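Local coordinates for protein diaminopropionate ammonia-lyase (PDB 4D9I) that breaks down both the L and D isomers of 2,3-diaminopropionate to pyruvate and ammonia by pyridoxal phosphate-dependent alpha,beta-elimination, working as a homodimer, at residues B[8-13]-B[361-366]; B[86-91]-B[199-204]; B[212-217]-B[246-251]. One frame throughout, in Å; residues are numbered along the deposited sequence.

Overall arrangement
The three contacts are spread over one subunit of a fold type II pyridoxal phosphate enzyme, and all lie away from Lys77, which carries the cofactor, from Asp120, the probable proton acceptor for the L isomer, and from the Cys265-Cys291 disulfide. Contact 1 (8-13 with 361-366) joins the N-terminal strand to a segment late in the chain, so that contacts 2 and 3 both fall within the sequence it spans. Contacts 1 and 2 sit on opposite sides of the chain's centre, their own centres about 35 Å apart. Contact 3 lies about 21 Å from contact 1 and 23 Å from contact 2, centre to centre. Helices 197-206 of contact 2 and 208-220 of contact 3 are consecutive.

Contact 1: residues B[8-13]-B[361-366]; sequences IDIADN and EKLALN
Asp12 and Lys362 form a salt bridge whose ammonium NZ lies 2.8 Å from Asp12 OD2. The bond does not run in the carboxylate plane: NZ sits above it, 53° out, while OD1 of the same group is hydrogen-bonded to Gln308 NE2. One water bridges the two residues, accepting hydrogen bonds from Lys362 NZ at 3.0 Å and from Asp12 N at 3.2 Å. The ammonium is thus linked directly to the carboxylate and, through the water, to the strand backbone.

Beneath this polar end the contact is apolar. Ile10 points toward the helix end, and its CG2 branch touches Lys362 CG at 3.8 Å, the isoleucine and the lysine stem running alongside in opposite senses. Its other branch goes to Leu363: Ile10 CD1 meets Leu363 CD2 at 3.7 Å, and CG1 rests against the same methyl. Lys362 starts with CG anti to its backbone N (chi1 -179°) and bends at chi2 (67°); this carries the aliphatic chain past Ile10 before NZ reaches Asp12.

Further out, Gln308 serves both sides, since its NE2 also donates to the carbonyl O of Lys362. Ala364, with positive phi, is the first residue to leave helical geometry, in a Schellman motif; its N makes a weak bond back to Glu361 O. Leu363 also packs on Val350 of helix 338-352. On the strand side, Asp9 and Ala11 hold their places by backbone bonds to Ser311 and Phe309. The arrangement is therefore an alpha/beta packing at the margin of the larger mixed sheet, where the N-terminal strand 8-12, outermost within this chain and antiparallel to strand 308-312, meets the C-terminal end of helix 356-363.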
loop_
_atom_site.group_PDB
_atom_site.type_symbol
_atom_site.label_atom_id
_atom_site.label_comp_id
_atom_site.label_asym_id
_atom_site.label_seq_id
_atom_site.Cartn_x
_atom_site.Cartn_y
_atom_site.Cartn_z
ATOM N N ILE B 8 12.166 -14.767 13.814
ATOM C CA ILE B 8 11.995 -13.820 14.926
ATOM C C ILE B 8 12.508 -14.456 16.212
ATOM O O ILE B 8 11.766 -15.177 16.894
ATOM C CB ILE B 8 10.523 -13.435 15.197
ATOM C CG1 ILE B 8 9.802 -12.948 13.945
ATOM C CG2 ILE B 8 10.453 -12.356 16.278
ATOM C CD1 ILE B 8 8.304 -13.166 14.047
ATOM N N ASP B 9 13.765 -14.209 16.546
ATOM C CA ASP B 9 14.321 -14.743 17.778
ATOM C C ASP B 9 14.062 -13.757 18.903
ATOM O O ASP B 9 14.396 -12.574 18.778
ATOM C CB ASP B 9 15.822 -15.006 17.624
ATOM C CG ASP B 9 16.118 -16.168 16.677
ATOM O OD1 ASP B 9 15.289 -17.080 16.563
ATOM O OD2 ASP B 9 17.197 -16.175 16.054
ATOM N N ILE B 10 13.441 -14.252 19.974
ATOM C CA ILE B 10 13.118 -13.446 21.152
ATOM C C ILE B 10 13.937 -13.922 22.325
ATOM O O ILE B 10 13.902 -15.114 22.666
ATOM C CB ILE B 10 11.627 -13.560 21.549
ATOM C CG1 ILE B 10 10.717 -13.175 20.384
ATOM C CG2 ILE B 10 11.343 -12.692 22.774
ATOM C CD1 ILE B 10 9.351 -13.842 20.421
ATOM N N ALA B 11 14.677 -13.000 22.944
ATOM C CA ALA B 11 15.432 -13.314 24.149
ATOM C C ALA B 11 14.971 -12.410 25.279
ATOM O O ALA B 11 14.992 -11.180 25.145
ATOM C CB ALA B 11 16.925 -13.157 23.908
ATOM N N ASP B 12 14.524 -13.040 26.367
ATOM C CA ASP B 12 14.239 -12.346 27.630
ATOM C C ASP B 12 15.500 -11.698 28.167
ATOM O O ASP B 12 16.543 -12.341 28.199
ATOM C CB ASP B 12 13.761 -13.334 28.695
ATOM C CG ASP B 12 12.395 -13.881 28.412
ATOM O OD1 ASP B 12 11.541 -13.175 27.846
ATOM O OD2 ASP B 12 12.170 -15.045 28.759
ATOM N N ASN B 13 15.400 -10.446 28.605
ATOM C CA ASN B 13 16.555 -9.742 29.188
ATOM C C ASN B 13 16.853 -10.261 30.590
ATOM O O ASN B 13 16.216 -9.855 31.558
ATOM C CB ASN B 13 16.335 -8.217 29.183
ATOM C CG ASN B 13 17.491 -7.428 29.822
ATOM O OD1 ASN B 13 17.331 -6.238 30.130
ATOM N ND2 ASN B 13 18.651 -8.062 29.988
ATOM N N GLU B 361 2.291 -15.354 23.317
ATOM C CA GLU B 361 2.482 -15.653 24.733
ATOM C C GLU B 361 3.840 -15.188 25.239
ATOM O O GLU B 361 3.920 -14.579 26.295
ATOM C CB GLU B 361 2.321 -17.141 24.996
ATOM C CG GLU B 361 0.886 -17.612 24.901
ATOM C CD GLU B 361 0.722 -19.090 25.215
ATOM O OE1 GLU B 361 1.526 -19.658 25.993
ATOM O OE2 GLU B 361 -0.231 -19.681 24.678
ATOM N N LYS B 362 4.895 -15.484 24.478
ATOM C CA LYS B 362 6.255 -15.058 24.803
ATOM C C LYS B 362 6.302 -13.542 24.921
ATOM O O LYS B 362 6.867 -13.007 25.876
ATOM C CB LYS B 362 7.257 -15.561 23.745
ATOM C CG LYS B 362 8.721 -15.200 23.981
ATOM C CD LYS B 362 9.293 -15.904 25.210
ATOM C CE LYS B 362 10.814 -15.974 25.164
ATOM N NZ LYS B 362 11.377 -16.476 26.452
ATOM N N LEU B 363 5.681 -12.856 23.968
ATOM C CA LEU B 363 5.694 -11.396 23.930
ATOM C C LEU B 363 4.638 -10.761 24.827
ATOM O O LEU B 363 4.591 -9.543 24.941
ATOM C CB LEU B 363 5.563 -10.873 22.480
ATOM C CG LEU B 363 6.649 -11.327 21.498
ATOM C CD1 LEU B 363 6.213 -11.120 20.048
ATOM C CD2 LEU B 363 8.004 -10.674 21.773
ATOM N N ALA B 364 3.818 -11.593 25.482
ATOM C CA ALA B 364 2.716 -11.127 26.335
ATOM C C ALA B 364 1.727 -10.238 25.571
ATOM O O ALA B 364 1.089 -9.349 26.138
ATOM C CB ALA B 364 3.241 -10.433 27.597
ATOM N N LEU B 365 1.605 -10.489 24.275
ATOM C CA LEU B 365 0.542 -9.874 23.489
ATOM C C LEU B 365 -0.766 -10.655 23.620
ATOM O O LEU B 365 -0.803 -11.872 23.430
ATOM C CB LEU B 365 0.952 -9.769 22.022
ATOM C CG LEU B 365 2.249 -8.962 21.825
ATOM C CD1 LEU B 365 2.766 -9.177 20.411
ATOM C CD2 LEU B 365 2.029 -7.485 22.108
ATOM N N ASN B 366 -1.831 -9.948 23.968
ATOM C CA ASN B 366 -3.146 -10.551 24.087
ATOM C C ASN B 366 -4.179 -9.475 23.784
ATOM O O ASN B 366 -3.808 -8.346 23.411
ATOM C CB ASN B 366 -3.335 -11.153 25.493
ATOM C CG ASN B 366 -3.096 -10.138 26.600
ATOM O OD1 ASN B 366 -3.211 -8.929 26.386
ATOM N ND2 ASN B 366 -2.735 -10.625 27.780
HETATM O O HOH W 1 14.324 -16.177 26.708
#

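Contact 2: residues B[86-91]-B[199-204]; sequences AQLLCE and PTWIMQ
Trp201 reaches from helix 197-206 to helix 81-93 and lays its indole against Gln87, forming a helix-helix packing within the fold type II alpha/beta architecture. The two short segments run far from parallel, at 129° between their N-to-C directions. Their axes come no nearer than 11.1 Å, and the indole of Trp201 and the side chain of Gln87 fill the space between them.

The main element is a CH-pi contact: Gln87 CB sits 3.4 Å from the centroid of the Trp201 six-membered ring and only 8° off the ring normal. From there the glutamine follows the indole face instead of leaving it. A bend at chi2 turns its amide over the pyrrole part of the ring, so that Gln87 CD lies 3.5 Å from Trp201 NE1. Amide and indole planes are just 4° apart, a stacked pairing of flat groups, with CB over the benzene half, CG over the bond shared by the two rings and the amide over the nitrogen side.

The ring edge is met by different chemistry. Leu88 CD2 comes up near the ring plane and touches Trp201 CZ3 at 3.8 Å. Glu91 approaches another part of this rim, its carboxylate turned well away from the indole plane. The outer end of the six-membered ring is thus bordered by a methyl and by a carboxylate, while one face is covered by the glutamine.

Glu91 has a charged partner too, its OE1 forming a salt bridge with Lys197 at the start of helix 197-206; the same two helices are joined by charge beside the indole. Gln87 also packs on Ile97, whereas Thr200 turns to Leu297 of helix 296-305. At the rim of the indole, Glu91 OE2 lies 3.6 Å from Trp201 CH2.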
loop_
_atom_site.group_PDB
_atom_site.type_symbol
_atom_site.label_atom_id
_atom_site.label_comp_id
_atom_site.label_asym_id
_atom_site.label_seq_id
_atom_site.Cartn_x
_atom_site.Cartn_y
_atom_site.Cartn_z
ATOM N N ALA B 86 22.599 23.073 18.892
ATOM C CA ALA B 86 22.218 24.289 19.600
ATOM C C ALA B 86 22.907 24.350 20.967
ATOM O O ALA B 86 23.394 25.406 21.368
ATOM C CB ALA B 86 20.697 24.351 19.756
ATOM N N GLN B 87 22.949 23.221 21.681
ATOM C CA GLN B 87 23.682 23.147 22.950
ATOM C C GLN B 87 25.163 23.529 22.782
ATOM O O GLN B 87 25.724 24.300 23.578
ATOM C CB GLN B 87 23.569 21.750 23.573
ATOM C CG GLN B 87 22.165 21.342 24.045
ATOM C CD GLN B 87 21.862 21.787 25.467
ATOM O OE1 GLN B 87 20.855 21.383 26.060
ATOM N NE2 GLN B 87 22.717 22.601 26.018
ATOM N N LEU B 88 25.794 22.991 21.740
ATOM C CA LEU B 88 27.205 23.270 21.466
ATOM C C LEU B 88 27.432 24.738 21.112
ATOM O O LEU B 88 28.412 25.350 21.570
ATOM C CB LEU B 88 27.739 22.359 20.344
ATOM C CG LEU B 88 28.003 20.863 20.618
ATOM C CD1 LEU B 88 28.045 20.078 19.305
ATOM C CD2 LEU B 88 29.281 20.635 21.418
ATOM N N LEU B 89 26.530 25.311 20.310
ATOM C CA LEU B 89 26.646 26.716 19.939
ATOM C C LEU B 89 26.458 27.618 21.170
ATOM O O LEU B 89 27.257 28.547 21.402
ATOM C CB LEU B 89 25.687 27.091 18.807
ATOM C CG LEU B 89 26.128 28.358 18.065
ATOM C CD1 LEU B 89 27.448 28.111 17.330
ATOM C CD2 LEU B 89 25.065 28.898 17.115
ATOM N N CYS B 90 25.446 27.319 21.984
ATOM C CA CYS B 90 25.216 28.077 23.217
ATOM C C CYS B 90 26.412 28.022 24.164
ATOM O O CYS B 90 26.792 29.037 24.766
ATOM C CB CYS B 90 23.936 27.621 23.906
ATOM S SG CYS B 90 22.470 28.199 23.015
ATOM N N GLU B 91 27.008 26.837 24.270
ATOM C CA GLU B 91 28.214 26.643 25.072
ATOM C C GLU B 91 29.382 27.521 24.583
ATOM O O GLU B 91 30.040 28.190 25.382
ATOM C CB GLU B 91 28.606 25.170 25.072
ATOM C CG GLU B 91 29.341 24.719 26.326
ATOM C CD GLU B 91 29.349 23.204 26.449
ATOM O OE1 GLU B 91 30.020 22.561 25.608
ATOM O OE2 GLU B 91 28.677 22.665 27.367
ATOM N N PRO B 199 26.401 12.823 22.446
ATOM C CA PRO B 199 25.347 11.777 22.382
ATOM C C PRO B 199 24.315 11.810 23.522
ATOM O O PRO B 199 23.184 11.416 23.326
ATOM C CB PRO B 199 26.132 10.454 22.458
ATOM C CG PRO B 199 27.523 10.807 22.772
ATOM C CD PRO B 199 27.754 12.242 22.398
ATOM N N THR B 200 24.709 12.254 24.713
ATOM C CA THR B 200 23.746 12.497 25.776
ATOM C C THR B 200 22.693 13.527 25.332
ATOM O O THR B 200 21.485 13.282 25.472
ATOM C CB THR B 200 24.456 12.942 27.075
ATOM O OG1 THR B 200 25.313 11.880 27.523
ATOM C CG2 THR B 200 23.446 13.259 28.174
ATOM N N TRP B 201 23.134 14.659 24.772
ATOM C CA TRP B 201 22.177 15.671 24.315
ATOM C C TRP B 201 21.265 15.116 23.259
ATOM O O TRP B 201 20.055 15.395 23.251
ATOM C CB TRP B 201 22.872 16.906 23.772
ATOM C CG TRP B 201 23.428 17.848 24.821
ATOM C CD1 TRP B 201 22.883 18.155 26.059
ATOM C CD2 TRP B 201 24.638 18.670 24.722
ATOM N NE1 TRP B 201 23.664 19.068 26.727
ATOM C CE2 TRP B 201 24.725 19.427 25.972
ATOM C CE3 TRP B 201 25.622 18.856 23.751
ATOM C CZ2 TRP B 201 25.766 20.312 26.226
ATOM C CZ3 TRP B 201 26.664 19.752 24.021
ATOM C CH2 TRP B 201 26.729 20.466 25.227
ATOM N N ILE B 202 21.846 14.343 22.347
ATOM C CA ILE B 202 21.085 13.743 21.252
ATOM C C ILE B 202 19.972 12.838 21.782
ATOM O O ILE B 202 18.840 12.896 21.306
ATOM C CB ILE B 202 21.998 12.989 20.268
ATOM C CG1 ILE B 202 22.832 13.993 19.466
ATOM C CG2 ILE B 202 21.171 12.112 19.328
ATOM C CD1 ILE B 202 24.013 13.390 18.727
ATOM N N MET B 203 20.294 12.027 22.792
ATOM C CA MET B 203 19.334 11.087 23.358
ATOM C C MET B 203 18.247 11.773 24.149
ATOM O O MET B 203 17.086 11.358 24.117
ATOM C CB MET B 203 20.044 10.073 24.248
ATOM C CG MET B 203 20.825 9.066 23.431
ATOM S SD MET B 203 21.943 8.136 24.479
ATOM C CE MET B 203 20.757 7.129 25.384
ATOM N N GLN B 204 18.622 12.830 24.855
ATOM C CA GLN B 204 17.642 13.655 25.533
ATOM C C GLN B 204 16.716 14.346 24.521
ATOM O O GLN B 204 15.494 14.399 24.723
ATOM C CB GLN B 204 18.344 14.669 26.426
ATOM C CG GLN B 204 19.099 14.024 27.582
ATOM C CD GLN B 204 19.937 15.006 28.393
ATOM O OE1 GLN B 204 20.416 16.003 27.879
ATOM N NE2 GLN B 204 20.127 14.709 29.668
#

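Contact 3: residues B[212-217]-B[246-251]; sequences EAVEQM and DVYSPQ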
loop_
_atom_site.group_PDB
_atom_site.type_symbol
_atom_site.label_atom_id
_atom_site.label_comp_id
_atom_site.label_asym_id
_atom_site.label_seq_id
_atom_site.Cartn_x
_atom_site.Cartn_y
_atom_site.Cartn_z
ATOM N N GLU B 212 5.683 13.734 23.513
ATOM C CA GLU B 212 4.515 13.966 22.658
ATOM C C GLU B 212 3.566 12.778 22.642
ATOM O O GLU B 212 2.357 12.956 22.785
ATOM C CB GLU B 212 4.924 14.268 21.215
ATOM C CG GLU B 212 5.602 15.607 20.995
ATOM C CD GLU B 212 6.108 15.753 19.574
ATOM O OE1 GLU B 212 5.818 14.831 18.747
ATOM O OE2 GLU B 212 6.774 16.786 19.271
ATOM N N ALA B 213 4.120 11.580 22.462
ATOM C CA ALA B 213 3.324 10.351 22.408
ATOM C C ALA B 213 2.560 10.093 23.703
ATOM O O ALA B 213 1.417 9.661 23.650
ATOM C CB ALA B 213 4.180 9.136 22.024
ATOM N N VAL B 214 3.185 10.370 24.852
ATOM C CA VAL B 214 2.525 10.166 26.138
ATOM C C VAL B 214 1.354 11.140 26.266
ATOM O O VAL B 214 0.258 10.742 26.632
ATOM C CB VAL B 214 3.492 10.306 27.342
ATOM C CG1 VAL B 214 2.723 10.328 28.651
ATOM C CG2 VAL B 214 4.459 9.140 27.373
ATOM N N GLU B 215 1.603 12.409 25.944
ATOM C CA GLU B 215 0.548 13.419 25.897
ATOM C C GLU B 215 -0.564 12.949 24.960
ATOM O O GLU B 215 -1.732 13.064 25.282
ATOM C CB GLU B 215 1.100 14.760 25.403
ATOM C CG GLU B 215 0.075 15.886 25.431
ATOM C CD GLU B 215 0.571 17.178 24.783
ATOM O OE1 GLU B 215 1.668 17.192 24.193
ATOM O OE2 GLU B 215 -0.151 18.199 24.855
ATOM N N GLN B 216 -0.193 12.438 23.789
ATOM C CA GLN B 216 -1.202 11.976 22.836
ATOM C C GLN B 216 -1.985 10.771 23.367
ATOM O O GLN B 216 -3.205 10.723 23.229
ATOM C CB GLN B 216 -0.581 11.673 21.479
ATOM C CG GLN B 216 -0.209 12.913 20.689
ATOM C CD GLN B 216 0.828 12.621 19.643
ATOM O OE1 GLN B 216 1.806 11.930 19.914
ATOM N NE2 GLN B 216 0.615 13.119 18.438
ATOM N N MET B 217 -1.289 9.807 23.970
ATOM C CA MET B 217 -1.947 8.644 24.572
ATOM C C MET B 217 -2.887 9.052 25.705
ATOM O O MET B 217 -4.003 8.534 25.805
ATOM C CB MET B 217 -0.932 7.584 25.016
ATOM C CG MET B 217 -0.373 6.753 23.860
ATOM S SD MET B 217 0.858 5.481 24.272
ATOM C CE MET B 217 2.209 6.422 24.969
ATOM N N ASP B 246 10.467 6.100 32.907
ATOM C CA ASP B 246 10.297 7.121 33.941
ATOM C C ASP B 246 8.821 7.463 34.163
ATOM O O ASP B 246 8.401 7.655 35.304
ATOM C CB ASP B 246 11.105 8.393 33.624
ATOM C CG ASP B 246 11.168 9.359 34.802
ATOM O OD1 ASP B 246 11.494 8.932 35.932
ATOM O OD2 ASP B 246 10.897 10.561 34.597
ATOM N N VAL B 247 8.058 7.543 33.073
ATOM C CA VAL B 247 6.618 7.801 33.103
ATOM C C VAL B 247 5.835 6.592 33.619
ATOM O O VAL B 247 4.956 6.744 34.468
ATOM C CB VAL B 247 6.085 8.167 31.694
ATOM C CG1 VAL B 247 4.559 8.190 31.652
ATOM C CG2 VAL B 247 6.649 9.506 31.232
ATOM N N TYR B 248 6.170 5.398 33.128
ATOM C CA TYR B 248 5.327 4.217 33.330
ATOM C C TYR B 248 5.822 3.134 34.285
ATOM O O TYR B 248 5.049 2.223 34.640
ATOM C CB TYR B 248 5.007 3.576 31.976
ATOM C CG TYR B 248 4.160 4.423 31.066
ATOM C CD1 TYR B 248 2.845 4.739 31.405
ATOM C CD2 TYR B 248 4.671 4.902 29.851
ATOM C CE1 TYR B 248 2.062 5.506 30.560
ATOM C CE2 TYR B 248 3.894 5.666 28.996
ATOM C CZ TYR B 248 2.593 5.961 29.357
ATOM O OH TYR B 248 1.823 6.719 28.516
ATOM N N SER B 249 7.076 3.237 34.720
ATOM C CA SER B 249 7.761 2.190 35.489
ATOM C C SER B 249 8.227 1.078 34.560
ATOM O O SER B 249 7.493 0.659 33.660
ATOM C CB SER B 249 6.897 1.612 36.627
ATOM O OG SER B 249 6.111 0.526 36.139
ATOM N N PRO B 250 9.464 0.603 34.760
ATOM C CA PRO B 250 9.993 -0.449 33.882
ATOM C C PRO B 250 9.300 -1.814 34.082
ATOM O O PRO B 250 9.286 -2.630 33.159
ATOM C CB PRO B 250 11.484 -0.502 34.250
ATOM C CG PRO B 250 11.555 0.066 35.643
ATOM C CD PRO B 250 10.472 1.101 35.717
ATOM N N GLN B 251 8.734 -2.045 35.270
ATOM C CA GLN B 251 7.958 -3.256 35.549
ATOM C C GLN B 251 6.650 -3.283 34.759
ATOM O O GLN B 251 6.253 -4.336 34.288
ATOM C CB GLN B 251 7.682 -3.441 37.062
ATOM C CG GLN B 251 8.922 -3.633 37.933
ATOM C CD GLN B 251 9.679 -2.337 38.216
ATOM O OE1 GLN B 251 9.274 -1.251 37.794
ATOM N NE2 GLN B 251 10.798 -2.452 38.905
#
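Val214, on helix 208-220, pushes its two methyls against Val247 and Tyr248 in the last turn of helix 235-248. These helices flank strand 226-230 in sequence, giving a helix-strand-helix run of the alpha/beta fold; the contact packs the end of the second helix against the first.

The forked valine is the central bump. Having CG1 anti to the backbone N (chi1 170°) directs that methyl at Val247, tip to tip, with Val214 CG1 and Val247 CG1 4.1 Å apart. The other prong, Val214 CG2, lies obliquely by the tyrosine ring, 3.9 Å from Tyr248 CE2. The phenol end of Tyr248 sits in the hollow between Val214 and Met217. Met217 supplies the second wall: its chain bends at chi3 (-62°), bringing CE to the phenol. Val247 CG1 meanwhile sits over the centre of one face of the Tyr248 ring, 3.5 Å above its plane, so neighbouring side chains of one helix form a compact knob.

With an alanine here in place of Val214, a gap would probably open beside the phenol, leaving Val247 CG1 without its mate and Tyr248 without one wall. Around the hollow, Val214 also touches Tyr243 and Leu244, while Met217 and Tyr248 both pack on Pro224. At the tip of the tyrosine, Tyr248 OH lies 3.7 Å from Val214 CG1 and 3.6 Å from Met217 CE.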